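ATP-dependent Clp protease proteolytic subunit (PDB 4JCQ) probably cleaves peptide bonds as a ring-forming serine protease that helps degrade misfolded proteins in a process requiring ATP hydrolysis. Local coordinates at residues I19-V24 and L45-D51; L42-E46 and M73-P79; R112-H116 and A173-V179. All coordinates share one frame; numbering follows the deposited sequence.

Interaction 1: I19-V24 and L45-D51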
loop_
_atom_site.group_PDB
_atom_site.type_symbol
_atom_site.label_atom_id
_atom_site.label_comp_id
_atom_site.label_asym_id
_atom_site.label_seq_id
_atom_site.Cartn_x
_atom_site.Cartn_y
_atom_site.Cartn_z
ATOM N N ILE H 19 -11.863 20.827 -2.536
ATOM C CA ILE H 19 -13.310 20.659 -2.402
ATOM C C ILE H 19 -14.062 21.967 -2.677
ATOM O O ILE H 19 -15.195 21.945 -3.168
ATOM C CB ILE H 19 -13.674 20.038 -1.026
ATOM C CG1 ILE H 19 -14.014 18.552 -1.180
ATOM C CG2 ILE H 19 -14.843 20.750 -0.361
ATOM C CD1 ILE H 19 -12.817 17.641 -1.352
ATOM N N ASP H 20 -13.413 23.096 -2.382
ATOM C CA ASP H 20 -13.982 24.427 -2.612
ATOM C C ASP H 20 -14.208 24.746 -4.092
ATOM O O ASP H 20 -15.053 25.579 -4.428
ATOM C CB ASP H 20 -13.103 25.510 -1.974
ATOM C CG ASP H 20 -13.183 25.519 -0.454
ATOM O OD1 ASP H 20 -14.217 25.093 0.105
ATOM O OD2 ASP H 20 -12.207 25.965 0.185
ATOM N N THR H 21 -13.453 24.086 -4.968
ATOM C CA THR H 21 -13.602 24.270 -6.416
ATOM C C THR H 21 -14.874 23.606 -6.944
ATOM O O THR H 21 -15.326 23.912 -8.051
ATOM C CB THR H 21 -12.388 23.724 -7.200
ATOM O OG1 THR H 21 -12.306 22.303 -7.038
ATOM C CG2 THR H 21 -11.096 24.366 -6.718
ATOM N N ARG H 22 -15.447 22.714 -6.133
ATOM C CA ARG H 22 -16.611 21.886 -6.494
ATOM C C ARG H 22 -16.437 21.253 -7.880
ATOM O O ARG H 22 -17.289 21.392 -8.763
ATOM C CB ARG H 22 -17.945 22.656 -6.373
ATOM C CG ARG H 22 -17.902 23.897 -5.490
ATOM C CD ARG H 22 -19.045 24.023 -4.488
ATOM N NE ARG H 22 -20.300 23.366 -4.862
ATOM C CZ ARG H 22 -20.941 22.488 -4.091
ATOM N NH1 ARG H 22 -22.081 21.944 -4.499
ATOM N NH2 ARG H 22 -20.448 22.154 -2.902
ATOM N N THR H 23 -15.309 20.565 -8.050
ATOM C CA THR H 23 -14.952 19.919 -9.306
ATOM C C THR H 23 -14.762 18.418 -9.095
ATOM O O THR H 23 -14.149 17.989 -8.116
ATOM C CB THR H 23 -13.671 20.539 -9.911
ATOM O OG1 THR H 23 -13.873 21.943 -10.117
ATOM C CG2 THR H 23 -13.326 19.898 -11.243
ATOM N N VAL H 24 -15.309 17.629 -10.015
ATOM C CA VAL H 24 -15.167 16.177 -9.991
ATOM C C VAL H 24 -14.540 15.728 -11.309
ATOM O O VAL H 24 -14.960 16.163 -12.386
ATOM C CB VAL H 24 -16.531 15.473 -9.774
ATOM C CG1 VAL H 24 -16.390 13.957 -9.840
ATOM C CG2 VAL H 24 -17.140 15.886 -8.439
ATOM N N LEU H 45 -20.245 17.036 -1.804
ATOM C CA LEU H 45 -20.418 18.391 -2.333
ATOM C C LEU H 45 -21.846 18.911 -2.153
ATOM O O LEU H 45 -22.048 20.096 -1.871
ATOM C CB LEU H 45 -19.999 18.463 -3.806
ATOM C CG LEU H 45 -18.504 18.350 -4.127
ATOM C CD1 LEU H 45 -18.292 18.128 -5.616
ATOM C CD2 LEU H 45 -17.727 19.569 -3.648
ATOM N N GLU H 46 -22.823 18.019 -2.309
ATOM C CA GLU H 46 -24.229 18.347 -2.078
ATOM C C GLU H 46 -24.487 18.756 -0.626
ATOM O O GLU H 46 -25.218 19.714 -0.369
ATOM C CB GLU H 46 -25.131 17.168 -2.461
ATOM C CG GLU H 46 -26.611 17.412 -2.197
ATOM C CD GLU H 46 -27.483 16.199 -2.452
ATOM O OE1 GLU H 46 -27.056 15.063 -2.149
ATOM O OE2 GLU H 46 -28.610 16.391 -2.948
ATOM N N SER H 47 -23.877 18.031 0.312
ATOM C CA SER H 47 -24.056 18.298 1.741
ATOM C C SER H 47 -23.447 19.632 2.180
ATOM O O SER H 47 -23.886 20.222 3.168
ATOM C CB SER H 47 -23.486 17.153 2.582
ATOM O OG SER H 47 -22.071 17.128 2.531
ATOM N N ILE H 48 -22.441 20.098 1.443
ATOM C CA ILE H 48 -21.772 21.362 1.749
ATOM C C ILE H 48 -22.622 22.565 1.325
ATOM O O ILE H 48 -22.884 23.456 2.138
ATOM C CB ILE H 48 -20.351 21.420 1.140
ATOM C CG1 ILE H 48 -19.445 20.393 1.829
ATOM C CG2 ILE H 48 -19.753 22.816 1.275
ATOM C CD1 ILE H 48 -18.167 20.084 1.080
ATOM N N SER H 49 -23.053 22.583 0.063
ATOM C CA SER H 49 -23.900 23.664 -0.456
ATOM C C SER H 49 -24.698 23.246 -1.691
ATOM O O SER H 49 -24.496 22.160 -2.240
ATOM C CB SER H 49 -23.062 24.911 -0.771
ATOM O OG SER H 49 -22.253 24.712 -1.916
ATOM N N ASN H 50 -25.606 24.125 -2.114
ATOM C CA ASN H 50 -26.384 23.932 -3.335
ATOM C C ASN H 50 -25.730 24.563 -4.566
ATOM O O ASN H 50 -26.324 24.590 -5.645
ATOM C CB ASN H 50 -27.806 24.480 -3.158
ATOM C CG ASN H 50 -28.665 23.606 -2.264
ATOM O OD1 ASN H 50 -29.303 24.096 -1.333
ATOM N ND2 ASN H 50 -28.692 22.306 -2.544
ATOM N N ASP H 51 -24.507 25.067 -4.393
ATOM C CA ASP H 51 -23.733 25.661 -5.486
ATOM C C ASP H 51 -23.449 24.646 -6.599
ATOM O O ASP H 51 -23.341 23.449 -6.328
ATOM C CB ASP H 51 -22.418 26.243 -4.954
ATOM C CG ASP H 51 -22.616 27.528 -4.163
ATOM O OD1 ASP H 51 -21.638 27.988 -3.537
ATOM O OD2 ASP H 51 -23.737 28.085 -4.164
#
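Arg22 lays one face of its guanidinium over Ser49 OG, which sits above the centre of the group. The nearest nitrogen, Arg22 NH2, is 3.3 Å from Ser49 OG, but the angle is too poor for a hydrogen bond, so Ser49 OG packs against the face of the guanidinium without bonding to it. The bonding is done at the edge. NH2 and NH1 of Arg22 both reach Leu45 O, at 2.8 and 3.2 Å, and this oxygen lies almost in the guanidinium plane; the NH2 bond is the straighter, at 159°. Arg22 NH1 also donates to Asp51 O (2.7 Å), which is tilted from that plane. The side chain gets there by bending at chi2 and chi3, from a residue whose positive phi (47°) turns the backbone out of helix 14-20. The carboxylate of Asp51 is not the partner: its plane stands nearly perpendicular to the guanidinium, and Asp51 OD1 is 5.0 Å from Arg22 NE.

Two apolar pairs complete the contact. Ile19 CG2 meets Ile48 CD1 at 3.7 Å, the two side chains crossing at about a right angle, while Val24 and Leu45 run past each other in opposite directions, with Val24 CG2 3.8 Å from Leu45 CD1. The contact joins the first strand and the helix of a beta-alpha-beta unit made by strand 23-27, helix 32-48 and strand 53-59. Ile19 and Ile48 also pack on Leu14 and Lys17 of a neighbouring subunit.

Arginine suits this place because one flat cation can serve two carbonyls, one in the last turn of helix 32-48 and one beyond it; its charge probably also offsets the partial negative charge at that helix end.

Interaction 2: L42-E46 and M73-P79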
loop_
_atom_site.group_PDB
_atom_site.type_symbol
_atom_site.label_atom_id
_atom_site.label_comp_id
_atom_site.label_asym_id
_atom_site.label_seq_id
_atom_site.Cartn_x
_atom_site.Cartn_y
_atom_site.Cartn_z
ATOM N N LEU H 42 -19.951 13.508 -5.045
ATOM C CA LEU H 42 -21.184 14.238 -5.348
ATOM C C LEU H 42 -22.063 14.442 -4.115
ATOM O O LEU H 42 -22.638 15.517 -3.931
ATOM C CB LEU H 42 -21.979 13.542 -6.461
ATOM C CG LEU H 42 -21.401 13.540 -7.881
ATOM C CD1 LEU H 42 -22.285 12.722 -8.812
ATOM C CD2 LEU H 42 -21.216 14.952 -8.424
ATOM N N LEU H 43 -22.157 13.411 -3.277
ATOM C CA LEU H 43 -22.924 13.489 -2.032
ATOM C C LEU H 43 -22.274 14.432 -1.023
ATOM O O LEU H 43 -22.969 15.165 -0.316
ATOM C CB LEU H 43 -23.119 12.097 -1.421
ATOM C CG LEU H 43 -24.093 11.147 -2.131
ATOM C CD1 LEU H 43 -23.875 9.712 -1.673
ATOM C CD2 LEU H 43 -25.543 11.566 -1.924
ATOM N N LEU H 44 -20.944 14.412 -0.970
ATOM C CA LEU H 44 -20.180 15.298 -0.096
ATOM C C LEU H 44 -20.361 16.762 -0.505
ATOM O O LEU H 44 -20.615 17.617 0.343
ATOM C CB LEU H 44 -18.696 14.893 -0.090
ATOM C CG LEU H 44 -17.643 15.508 0.848
ATOM C CD1 LEU H 44 -16.941 16.690 0.196
ATOM C CD2 LEU H 44 -18.192 15.879 2.223
ATOM N N LEU H 45 -20.245 17.036 -1.804
ATOM C CA LEU H 45 -20.418 18.391 -2.333
ATOM C C LEU H 45 -21.846 18.911 -2.153
ATOM O O LEU H 45 -22.048 20.096 -1.871
ATOM C CB LEU H 45 -19.999 18.463 -3.806
ATOM C CG LEU H 45 -18.504 18.350 -4.127
ATOM C CD1 LEU H 45 -18.292 18.128 -5.616
ATOM C CD2 LEU H 45 -17.727 19.569 -3.648
ATOM N N GLU H 46 -22.823 18.019 -2.309
ATOM C CA GLU H 46 -24.229 18.347 -2.078
ATOM C C GLU H 46 -24.487 18.756 -0.626
ATOM O O GLU H 46 -25.218 19.714 -0.369
ATOM C CB GLU H 46 -25.131 17.168 -2.461
ATOM C CG GLU H 46 -26.611 17.412 -2.197
ATOM C CD GLU H 46 -27.483 16.199 -2.452
ATOM O OE1 GLU H 46 -27.056 15.063 -2.149
ATOM O OE2 GLU H 46 -28.610 16.391 -2.948
ATOM N N MET H 73 -27.083 9.587 -10.288
ATOM C CA MET H 73 -26.609 10.369 -9.139
ATOM C C MET H 73 -26.453 11.850 -9.484
ATOM O O MET H 73 -26.739 12.718 -8.654
ATOM C CB MET H 73 -25.294 9.810 -8.580
ATOM C CG MET H 73 -25.440 8.529 -7.763
ATOM S SD MET H 73 -26.539 8.633 -6.329
ATOM C CE MET H 73 -25.845 10.016 -5.435
ATOM N N ILE H 74 -26.003 12.123 -10.709
ATOM C CA ILE H 74 -25.902 13.490 -11.227
ATOM C C ILE H 74 -27.270 14.176 -11.226
ATOM O O ILE H 74 -27.392 15.321 -10.789
ATOM C CB ILE H 74 -25.262 13.519 -12.638
ATOM C CG1 ILE H 74 -23.749 13.281 -12.544
ATOM C CG2 ILE H 74 -25.538 14.841 -13.347
ATOM C CD1 ILE H 74 -23.094 12.903 -13.857
ATOM N N LYS H 75 -28.292 13.464 -11.698
ATOM C CA LYS H 75 -29.659 13.989 -11.721
ATOM C C LYS H 75 -30.314 14.013 -10.336
ATOM O O LYS H 75 -31.187 14.844 -10.076
ATOM C CB LYS H 75 -30.530 13.197 -12.701
ATOM C CG LYS H 75 -30.208 13.455 -14.164
ATOM C CD LYS H 75 -31.339 12.994 -15.068
ATOM C CE LYS H 75 -31.104 13.432 -16.504
ATOM N NZ LYS H 75 -32.284 13.159 -17.369
ATOM N N PHE H 76 -29.884 13.107 -9.458
ATOM C CA PHE H 76 -30.469 12.955 -8.122
ATOM C C PHE H 76 -30.147 14.117 -7.180
ATOM O O PHE H 76 -31.035 14.630 -6.497
ATOM C CB PHE H 76 -30.045 11.619 -7.495
ATOM C CG PHE H 76 -30.582 11.393 -6.108
ATOM C CD1 PHE H 76 -31.908 11.013 -5.912
ATOM C CD2 PHE H 76 -29.759 11.547 -4.995
ATOM C CE1 PHE H 76 -32.403 10.802 -4.634
ATOM C CE2 PHE H 76 -30.251 11.337 -3.714
ATOM C CZ PHE H 76 -31.573 10.963 -3.534
ATOM N N ILE H 77 -28.879 14.519 -7.146
ATOM C CA ILE H 77 -28.421 15.565 -6.226
ATOM C C ILE H 77 -29.030 16.929 -6.558
ATOM O O ILE H 77 -29.380 17.197 -7.709
ATOM C CB ILE H 77 -26.875 15.652 -6.155
ATOM C CG1 ILE H 77 -26.273 15.956 -7.535
ATOM C CG2 ILE H 77 -26.300 14.369 -5.560
ATOM C CD1 ILE H 77 -24.807 16.337 -7.509
ATOM N N LYS H 78 -29.165 17.776 -5.539
ATOM C CA LYS H 78 -29.772 19.099 -5.704
ATOM C C LYS H 78 -28.951 20.096 -6.535
ATOM O O LYS H 78 -29.524 20.793 -7.373
ATOM C CB LYS H 78 -30.169 19.703 -4.350
ATOM C CG LYS H 78 -31.587 19.348 -3.919
ATOM C CD LYS H 78 -31.959 19.969 -2.579
ATOM C CE LYS H 78 -31.575 19.067 -1.417
ATOM N NZ LYS H 78 -32.071 19.586 -0.113
ATOM N N PRO H 79 -27.617 20.166 -6.320
ATOM C CA PRO H 79 -26.820 21.112 -7.112
ATOM C C PRO H 79 -26.903 20.874 -8.622
ATOM O O PRO H 79 -27.003 19.728 -9.068
ATOM C CB PRO H 79 -25.391 20.857 -6.626
ATOM C CG PRO H 79 -25.551 20.318 -5.249
ATOM C CD PRO H 79 -26.785 19.470 -5.319
#
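Leu42 pushes its two methyls into the side of the neighbouring helix, in the buried, apolar part of the contact. Leu42 CD1 lies 4.0 Å from Ile74 CG1 and beside Met73 CB, while Leu42 CD2 meets Ile77 CD1 at 4.0 Å, the leucine and Ile77 crossing at about a right angle. Beside it, Met73 is bent at chi2 and chi3, which brings Met73 CE against Leu43 CD2 at 3.8 Å. An unbranched, flexible thioether fits such a place well, since it can curl to follow the leucine surface. Met73 also packs on Phe56 of a neighbouring subunit.

Helices 32-48 and 64-76 lie side by side against the parallel sheet of the ClpP/crotonase-type fold. Leu45 of one helix touches Ile53 and Ile74 of the other touches Ile55, while Ile77 and Pro79 of the following loop also reach Ile53. Ile77 marks the point where the second helix ends. Its CG1 stands between the backbone N and the carbonyl carbon (chi1 60°), so that CD1 is directed to Leu42 while Ile77 CG2 is left 3.6 Å from Glu46 OE1.

From there the contact turns polar and more exposed. Glu46, extended beyond CG, lays Glu46 CG on Pro79 CD (3.7 Å) and sends its carboxylate to the loop that follows helix 64-76. Lys78 N donates to Glu46 OE2 at 3.0 Å with an N-H...O angle of 160°, arriving from above the carboxylate plane. The same OE2 forms a salt bridge with Arg186 of the neighbouring subunit, so a loop amide and a cation from another chain share one oxygen. Lys78 is exposed, and Lys78 NZ stays 5.5 Å from Glu46 OE2.

Interaction 3: R112-H116 and A173-V179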
loop_
_atom_site.group_PDB
_atom_site.type_symbol
_atom_site.label_atom_id
_atom_site.label_comp_id
_atom_site.label_asym_id
_atom_site.label_seq_id
_atom_site.Cartn_x
_atom_site.Cartn_y
_atom_site.Cartn_z
ATOM N N ARG H 112 -13.011 14.013 -28.815
ATOM C CA ARG H 112 -13.874 13.283 -29.740
ATOM C C ARG H 112 -14.942 12.495 -28.980
ATOM O O ARG H 112 -14.746 12.122 -27.819
ATOM C CB ARG H 112 -13.066 12.380 -30.684
ATOM C CG ARG H 112 -11.967 11.563 -30.025
ATOM C CD ARG H 112 -11.316 10.627 -31.032
ATOM N NE ARG H 112 -10.287 9.789 -30.421
ATOM C CZ ARG H 112 -9.866 8.629 -30.918
ATOM N NH1 ARG H 112 -8.923 7.938 -30.291
ATOM N NH2 ARG H 112 -10.391 8.152 -32.039
ATOM N N TYR H 113 -16.071 12.263 -29.646
ATOM C CA TYR H 113 -17.258 11.668 -29.030
ATOM C C TYR H 113 -17.743 10.464 -29.830
ATOM O O TYR H 113 -17.719 10.484 -31.062
ATOM C CB TYR H 113 -18.381 12.711 -28.932
ATOM C CG TYR H 113 -18.083 13.841 -27.968
ATOM C CD1 TYR H 113 -18.633 13.853 -26.688
ATOM C CD2 TYR H 113 -17.235 14.890 -28.330
ATOM C CE1 TYR H 113 -18.354 14.879 -25.797
ATOM C CE2 TYR H 113 -16.948 15.919 -27.446
ATOM C CZ TYR H 113 -17.509 15.904 -26.181
ATOM O OH TYR H 113 -17.225 16.917 -25.299
ATOM N N MET H 114 -18.181 9.421 -29.128
ATOM C CA MET H 114 -18.760 8.240 -29.777
ATOM C C MET H 114 -19.908 7.678 -28.947
ATOM O O MET H 114 -19.721 7.338 -27.783
ATOM C CB MET H 114 -17.693 7.165 -30.013
ATOM C CG MET H 114 -18.213 5.934 -30.749
ATOM S SD MET H 114 -16.933 4.737 -31.152
ATOM C CE MET H 114 -16.532 4.076 -29.535
ATOM N N ILE H 115 -21.092 7.574 -29.546
ATOM C CA ILE H 115 -22.260 7.101 -28.797
ATOM C C ILE H 115 -22.478 5.585 -28.863
ATOM O O ILE H 115 -23.418 5.072 -28.253
ATOM C CB ILE H 115 -23.564 7.859 -29.152
ATOM C CG1 ILE H 115 -24.076 7.480 -30.546
ATOM C CG2 ILE H 115 -23.379 9.365 -28.994
ATOM C CD1 ILE H 115 -25.548 7.778 -30.738
ATOM N N HIS H 116 -21.608 4.880 -29.586
ATOM C CA HIS H 116 -21.635 3.414 -29.630
ATOM C C HIS H 116 -21.793 2.831 -28.259
ATOM O O HIS H 116 -21.097 3.235 -27.327
ATOM C CB HIS H 116 -20.358 2.863 -30.254
ATOM C CG HIS H 116 -20.257 1.354 -30.197
ATOM N ND1 HIS H 116 -19.517 0.711 -29.274
ATOM C CD2 HIS H 116 -20.849 0.368 -30.983
ATOM C CE1 HIS H 116 -19.620 -0.619 -29.464
ATOM N NE2 HIS H 116 -20.435 -0.827 -30.511
ATOM N N ALA H 173 -20.141 16.690 -32.799
ATOM C CA ALA H 173 -20.843 16.370 -31.556
ATOM C C ALA H 173 -21.761 17.511 -31.126
ATOM O O ALA H 173 -22.817 17.279 -30.533
ATOM C CB ALA H 173 -19.849 16.035 -30.455
ATOM N N LYS H 174 -21.348 18.741 -31.433
ATOM C CA LYS H 174 -22.169 19.926 -31.203
ATOM C C LYS H 174 -23.395 19.915 -32.121
ATOM O O LYS H 174 -24.517 20.140 -31.666
ATOM C CB LYS H 174 -21.340 21.197 -31.413
ATOM C CG LYS H 174 -22.018 22.486 -30.970
ATOM C CD LYS H 174 -21.086 23.673 -31.159
ATOM C CE LYS H 174 -21.700 24.962 -30.641
ATOM N NZ LYS H 174 -22.820 25.450 -31.491
ATOM N N ASP H 175 -23.175 19.635 -33.405
ATOM C CA ASP H 175 -24.258 19.545 -34.389
ATOM C C ASP H 175 -25.229 18.403 -34.078
ATOM O O ASP H 175 -26.420 18.493 -34.377
ATOM C CB ASP H 175 -23.690 19.374 -35.802
ATOM C CG ASP H 175 -22.873 20.575 -36.263
ATOM O OD1 ASP H 175 -22.043 20.405 -37.179
ATOM O OD2 ASP H 175 -23.055 21.685 -35.717
ATOM N N TYR H 176 -24.705 17.338 -33.473
ATOM C CA TYR H 176 -25.489 16.159 -33.109
ATOM C C TYR H 176 -26.417 16.423 -31.920
ATOM O O TYR H 176 -27.422 15.732 -31.748
ATOM C CB TYR H 176 -24.548 14.996 -32.785
ATOM C CG TYR H 176 -25.162 13.622 -32.922
ATOM C CD1 TYR H 176 -25.175 12.963 -34.151
ATOM C CD2 TYR H 176 -25.712 12.972 -31.819
ATOM C CE1 TYR H 176 -25.731 11.698 -34.280
ATOM C CE2 TYR H 176 -26.266 11.707 -31.936
ATOM C CZ TYR H 176 -26.273 11.076 -33.168
ATOM O OH TYR H 176 -26.822 9.822 -33.286
ATOM N N GLY H 177 -26.075 17.420 -31.108
ATOM C CA GLY H 177 -26.853 17.756 -29.916
ATOM C C GLY H 177 -26.274 17.207 -28.622
ATOM O O GLY H 177 -26.916 17.273 -27.571
ATOM N N ILE H 178 -25.061 16.661 -28.698
ATOM C CA ILE H 178 -24.356 16.157 -27.515
ATOM C C ILE H 178 -23.719 17.325 -26.763
ATOM O O ILE H 178 -23.998 17.542 -25.581
ATOM C CB ILE H 178 -23.280 15.110 -27.890
ATOM C CG1 ILE H 178 -23.922 13.897 -28.573
ATOM C CG2 ILE H 178 -22.492 14.671 -26.660
ATOM C CD1 ILE H 178 -22.947 13.063 -29.385
ATOM N N VAL H 179 -22.871 18.074 -27.464
ATOM C CA VAL H 179 -22.196 19.243 -26.905
ATOM C C VAL H 179 -23.010 20.496 -27.217
ATOM O O VAL H 179 -23.470 20.673 -28.345
ATOM C CB VAL H 179 -20.771 19.392 -27.487
ATOM C CG1 VAL H 179 -20.094 20.656 -26.970
ATOM C CG2 VAL H 179 -19.930 18.165 -27.164
#
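Tyr113 turns one ring face to Val179, whose CG2 stands over it 3.9 Å from the ring centroid and 30° off the normal, a CH-pi contact; the two side chains cross at about a right angle. The methyl is displaced towards the phenolic end, and Val179 CG2 comes to 3.5 Å from Tyr113 CZ. Nearer the root of the ring, Ala173 CB approaches Tyr113 CD2 obliquely at 3.6 Å; a residue this small lets the helix come close to strand 111-114. Ile178 slides past the tyrosine in the opposite direction, with Ile178 CG2 3.9 Å from Tyr113 CD1, while Ile178 CD1 reaches Ile115 CG2 at 3.7 Å.

Ile115 and Tyr176 point at each other from facing sides. A chi1 of 72° tucks CG1 of Ile115 over its own backbone, and Ile115 CD1 extends to within 3.5 Å of Tyr176 OH. Gly177 ends helix 170-176 in a Schellman motif, its positive phi suiting glycine, and the turn brings Ile178 and Val179 back to face the strand. Ala173 O takes bonds from both Ile178 N and Val179 N, which pins this turn.

Just beyond Ile115 lies His116, predicted to be catalytic; its backbone O is hydrogen-bonded to OG of Ser91, the predicted nucleophile, consistent with an inactive triad. The Ile115 side chain is about 7 Å from that of Ser91, so the contact lies next to the predicted site. The phenols find their polar partners elsewhere, Tyr113 with Ser107 and Tyr176 with Asp161. Aromatic and branched aliphatic groups therefore meet across the interface by van der Waals packing and one CH-pi contact.

Overall arrangement
From the N terminus, interaction 1 comes first: residues 19-24 meet 45-51, closing a loop of 20 residues that includes most of helix 32-48. Interaction 2 opens at 42-46, before interaction 1 has closed, and ends at 73-79; the two therefore overlap along the chain without nesting, sharing Leu45 and Glu46. They touch in space, for Ser49, Asn50 and Asp51 pack on Lys78 and Pro79, and together they tie strand 23-27 to helix 32-48 and that helix to helix 64-76, both contacts touching a neighbouring subunit. Interaction 3 follows in series, spanning 56 residues between 112-116 and 173-179. On the opposite side of the chain's centre, about 25 Å from interaction 2 between centres, it fastens helix 170-176 to strand 111-114.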